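Local coordinates for protein branched-chain alpha-ketoacid decarboxylase (Lactococcus lactis, PDB 2VBF) that probably decarboxylates branched-chain and aromatic alpha-keto acids to aldehydes, using thiamine diphosphate held with a magnesium ion, at residues A[320-328]-A[334-343]. Numbering follows the deposited sequence.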
loop_
_atom_site.group_PDB
_atom_site.type_symbol
_atom_site.label_atom_id
_atom_site.label_comp_id
_atom_site.label_asym_id
_atom_site.label_seq_id
_atom_site.Cartn_x
_atom_site.Cartn_y
_atom_site.Cartn_z
ATOM N N GLU A 320 28.005 17.972 22.148
ATOM C CA GLU A 320 28.249 18.870 21.015
ATOM C C GLU A 320 29.548 19.678 21.122
ATOM O O GLU A 320 30.213 19.931 20.117
ATOM C CB GLU A 320 27.045 19.820 20.840
ATOM C CG GLU A 320 26.633 20.622 22.113
ATOM C CD GLU A 320 26.073 19.751 23.255
ATOM O OE1 GLU A 320 25.395 18.732 22.976
ATOM O OE2 GLU A 320 26.332 20.078 24.439
ATOM N N ASN A 321 29.926 20.067 22.344
ATOM C CA ASN A 321 31.136 20.871 22.552
ATOM C C ASN A 321 32.430 20.114 22.255
ATOM O O ASN A 321 33.477 20.735 22.080
ATOM C CB ASN A 321 31.188 21.413 23.981
ATOM C CG ASN A 321 30.009 22.300 24.312
ATOM O OD1 ASN A 321 29.621 23.153 23.518
ATOM N ND2 ASN A 321 29.432 22.104 25.491
ATOM N N LYS A 322 32.339 18.782 22.195
ATOM C CA LYS A 322 33.473 17.907 21.915
ATOM C C LYS A 322 33.302 17.174 20.581
ATOM O O LYS A 322 33.939 16.143 20.364
ATOM C CB LYS A 322 33.602 16.855 23.029
ATOM C CG LYS A 322 33.772 17.398 24.434
ATOM C CD LYS A 322 33.696 16.263 25.460
ATOM C CE LYS A 322 33.292 16.771 26.857
ATOM N NZ LYS A 322 34.429 16.885 27.818
ATOM N N MET A 323 32.472 17.708 19.684
ATOM C CA MET A 323 32.034 16.947 18.509
ATOM C C MET A 323 32.223 17.684 17.194
ATOM O O MET A 323 32.017 18.897 17.122
ATOM C CB MET A 323 30.553 16.610 18.668
ATOM C CG MET A 323 29.961 15.729 17.561
ATOM S SD MET A 323 28.176 15.561 17.723
ATOM C CE MET A 323 28.061 14.480 19.158
ATOM N N ILE A 324 32.624 16.937 16.168
ATOM C CA ILE A 324 32.432 17.334 14.775
ATOM C C ILE A 324 31.460 16.313 14.170
ATOM O O ILE A 324 31.757 15.115 14.138
ATOM C CB ILE A 324 33.753 17.346 13.996
ATOM C CG1 ILE A 324 34.647 18.489 14.484
ATOM C CG2 ILE A 324 33.507 17.506 12.486
ATOM C CD1 ILE A 324 36.053 18.407 14.013
ATOM N N SER A 325 30.290 16.778 13.739
ATOM C CA SER A 325 29.329 15.920 13.052
ATOM C C SER A 325 29.237 16.350 11.589
ATOM O O SER A 325 29.237 17.547 11.284
ATOM C CB SER A 325 27.952 15.942 13.731
ATOM O OG SER A 325 27.304 17.191 13.609
ATOM N N LEU A 326 29.203 15.360 10.706
ATOM C CA LEU A 326 29.030 15.563 9.281
ATOM C C LEU A 326 27.797 14.785 8.829
ATOM O O LEU A 326 27.674 13.586 9.103
ATOM C CB LEU A 326 30.257 15.068 8.521
ATOM C CG LEU A 326 31.587 15.722 8.913
ATOM C CD1 LEU A 326 32.731 15.068 8.153
ATOM C CD2 LEU A 326 31.535 17.223 8.666
ATOM N N ASN A 327 26.888 15.491 8.164
ATOM C CA ASN A 327 25.687 14.905 7.581
ATOM C C ASN A 327 25.568 15.404 6.154
ATOM O O ASN A 327 26.229 16.368 5.785
ATOM C CB ASN A 327 24.443 15.314 8.380
ATOM C CG ASN A 327 24.294 14.539 9.672
ATOM O OD1 ASN A 327 24.724 14.985 10.743
ATOM N ND2 ASN A 327 23.685 13.362 9.577
ATOM N N ILE A 328 24.709 14.757 5.368
ATOM C CA ILE A 328 24.451 15.197 3.997
ATOM C C ILE A 328 24.043 16.676 3.968
ATOM O O ILE A 328 24.547 17.444 3.146
ATOM C CB ILE A 328 23.356 14.335 3.314
ATOM C CG1 ILE A 328 23.830 12.890 3.192
ATOM C CG2 ILE A 328 23.009 14.906 1.927
ATOM C CD1 ILE A 328 22.728 11.886 2.860
ATOM N N PHE A 334 32.206 21.721 16.402
ATOM C CA PHE A 334 32.231 22.277 17.753
ATOM C C PHE A 334 31.220 23.423 17.871
ATOM O O PHE A 334 31.575 24.554 18.232
ATOM C CB PHE A 334 33.653 22.726 18.119
ATOM C CG PHE A 334 34.671 21.632 17.997
ATOM C CD1 PHE A 334 34.557 20.487 18.769
ATOM C CD2 PHE A 334 35.730 21.728 17.099
ATOM C CE1 PHE A 334 35.486 19.454 18.664
ATOM C CE2 PHE A 334 36.654 20.700 16.982
ATOM C CZ PHE A 334 36.531 19.560 17.771
ATOM N N ASN A 335 29.971 23.114 17.520
ATOM C CA ASN A 335 28.811 24.018 17.634
ATOM C C ASN A 335 28.630 25.024 16.511
ATOM O O ASN A 335 27.585 25.652 16.448
ATOM C CB ASN A 335 28.804 24.810 18.952
ATOM C CG ASN A 335 28.842 23.912 20.171
ATOM O OD1 ASN A 335 27.995 23.031 20.330
ATOM N ND2 ASN A 335 29.832 24.128 21.036
ATOM N N LYS A 336 29.611 25.155 15.622
ATOM C CA LYS A 336 29.487 26.048 14.472
ATOM C C LYS A 336 28.820 25.281 13.335
ATOM O O LYS A 336 29.391 24.328 12.813
ATOM C CB LYS A 336 30.859 26.556 14.020
ATOM C CG LYS A 336 30.809 27.587 12.883
ATOM C CD LYS A 336 32.033 27.491 11.967
ATOM C CE LYS A 336 31.900 28.412 10.763
ATOM N NZ LYS A 336 32.774 27.994 9.633
ATOM N N VAL A 337 27.618 25.707 12.948
ATOM C CA VAL A 337 26.884 25.051 11.867
ATOM C C VAL A 337 27.454 25.490 10.526
ATOM O O VAL A 337 27.677 26.686 10.298
ATOM C CB VAL A 337 25.370 25.368 11.902
ATOM C CG1 VAL A 337 24.653 24.692 10.732
ATOM C CG2 VAL A 337 24.759 24.936 13.219
ATOM N N VAL A 338 27.701 24.521 9.650
ATOM C CA VAL A 338 28.154 24.791 8.286
ATOM C C VAL A 338 27.288 24.010 7.305
ATOM O O VAL A 338 26.794 22.921 7.624
ATOM C CB VAL A 338 29.640 24.417 8.084
ATOM C CG1 VAL A 338 30.526 25.227 9.015
ATOM C CG2 VAL A 338 29.867 22.930 8.311
ATOM N N GLU A 339 27.086 24.582 6.123
ATOM C CA GLU A 339 26.314 23.928 5.067
ATOM C C GLU A 339 27.073 23.822 3.731
ATOM O O GLU A 339 26.706 23.018 2.878
ATOM C CB GLU A 339 24.985 24.665 4.861
ATOM C CG GLU A 339 24.071 24.683 6.096
ATOM C CD GLU A 339 22.698 25.301 5.822
ATOM O OE1 GLU A 339 22.500 25.888 4.735
ATOM O OE2 GLU A 339 21.814 25.205 6.698
ATOM N N ASP A 340 28.135 24.611 3.567
ATOM C CA ASP A 340 28.833 24.732 2.280
ATOM C C ASP A 340 29.910 23.662 2.060
ATOM O O ASP A 340 31.086 23.969 1.858
ATOM C CB ASP A 340 29.414 26.152 2.113
ATOM C CG ASP A 340 30.428 26.524 3.201
ATOM O OD1 ASP A 340 30.298 26.047 4.353
ATOM O OD2 ASP A 340 31.353 27.314 2.895
ATOM N N PHE A 341 29.501 22.398 2.081
ATOM C CA PHE A 341 30.427 21.288 1.859
ATOM C C PHE A 341 29.687 20.078 1.301
ATOM O O PHE A 341 28.476 19.942 1.500
ATOM C CB PHE A 341 31.101 20.895 3.176
ATOM C CG PHE A 341 30.195 20.142 4.100
ATOM C CD1 PHE A 341 30.201 18.753 4.123
ATOM C CD2 PHE A 341 29.297 20.823 4.904
ATOM C CE1 PHE A 341 29.338 18.059 4.948
ATOM C CE2 PHE A 341 28.440 20.140 5.729
ATOM C CZ PHE A 341 28.460 18.750 5.752
ATOM N N ASP A 342 30.425 19.198 0.626
ATOM C CA ASP A 342 29.896 17.908 0.182
ATOM C C ASP A 342 30.315 16.788 1.138
ATOM O O ASP A 342 31.501 16.513 1.319
ATOM C CB ASP A 342 30.373 17.581 -1.234
ATOM C CG ASP A 342 29.760 16.298 -1.769
ATOM O OD1 ASP A 342 28.561 16.314 -2.130
ATOM O OD2 ASP A 342 30.471 15.278 -1.827
ATOM N N PHE A 343 29.317 16.141 1.733
ATOM C CA PHE A 343 29.510 15.013 2.650
ATOM C C PHE A 343 30.388 13.890 2.067
ATOM O O PHE A 343 31.341 13.439 2.703
ATOM C CB PHE A 343 28.121 14.482 3.034
ATOM C CG PHE A 343 28.142 13.247 3.874
ATOM C CD1 PHE A 343 28.441 13.314 5.225
ATOM C CD2 PHE A 343 27.806 12.014 3.326
ATOM C CE1 PHE A 343 28.449 12.171 6.008
ATOM C CE2 PHE A 343 27.812 10.866 4.112
ATOM C CZ PHE A 343 28.128 10.948 5.447
HETATM O O HOH W 1 29.395 20.236 17.387
HETATM O O HOH W 2 26.507 16.834 1.064
HETATM O O HOH W 3 25.698 20.011 2.861
#
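Met323 O takes a 2.9 Å hydrogen bond from Phe334 N and also lies 3.0 Å from the oxygen of a water. That water accepts from Asn335 N and can donate to Met323 O and Glu320 O, though it has more acceptors in reach than protons; it joins the turn at 334-335 to the 3-10 segment 320-321. Farther out, Asn335 ND2 gives a 2.7 Å bond to Asn321 OD1, lying in the carbonyl plane of Asn321, although the two amides are turned steeply against each other, 74° between planes. Asn335 OD1 meanwhile lies against the aliphatic CB and CG of Glu320.

The Phe334 ring leans along the start of strand 323-326. With CG beside the backbone N (chi1 -56°), it presents one face to Ile324, whose CG1 makes a CH-pi contact 4.1 Å from the ring centroid, while the carbonyl carbon of Lys322 meets the ring edge. The side chain of Ser224 on helix 212-227 also touches that of Phe334. A serine at Phe334 would probably keep the backbone bond to Met323 O but leave Ile324 without its aromatic cover and open a gap beside Lys322.

At the other end, Phe341 CZ approaches Asn327 O to 3.3 Å, and Phe343 packs CD1 on Leu326 CB and CD2 on Ile328 CG1. One water bridges Ile328 O and Phe343 N; another lies within bonding distance of Ile328 O and Phe341 O and may link them. Asp342 N-caps helix 343-348 through Ala345 N.

Strand 331-333 lies between strands 323-326 and 336-338, antiparallel to both, so the contact closes around a three-stranded antiparallel meander at the margin of the mixed sheet in the central domain of this thiamine diphosphate enzyme, away from its cofactor.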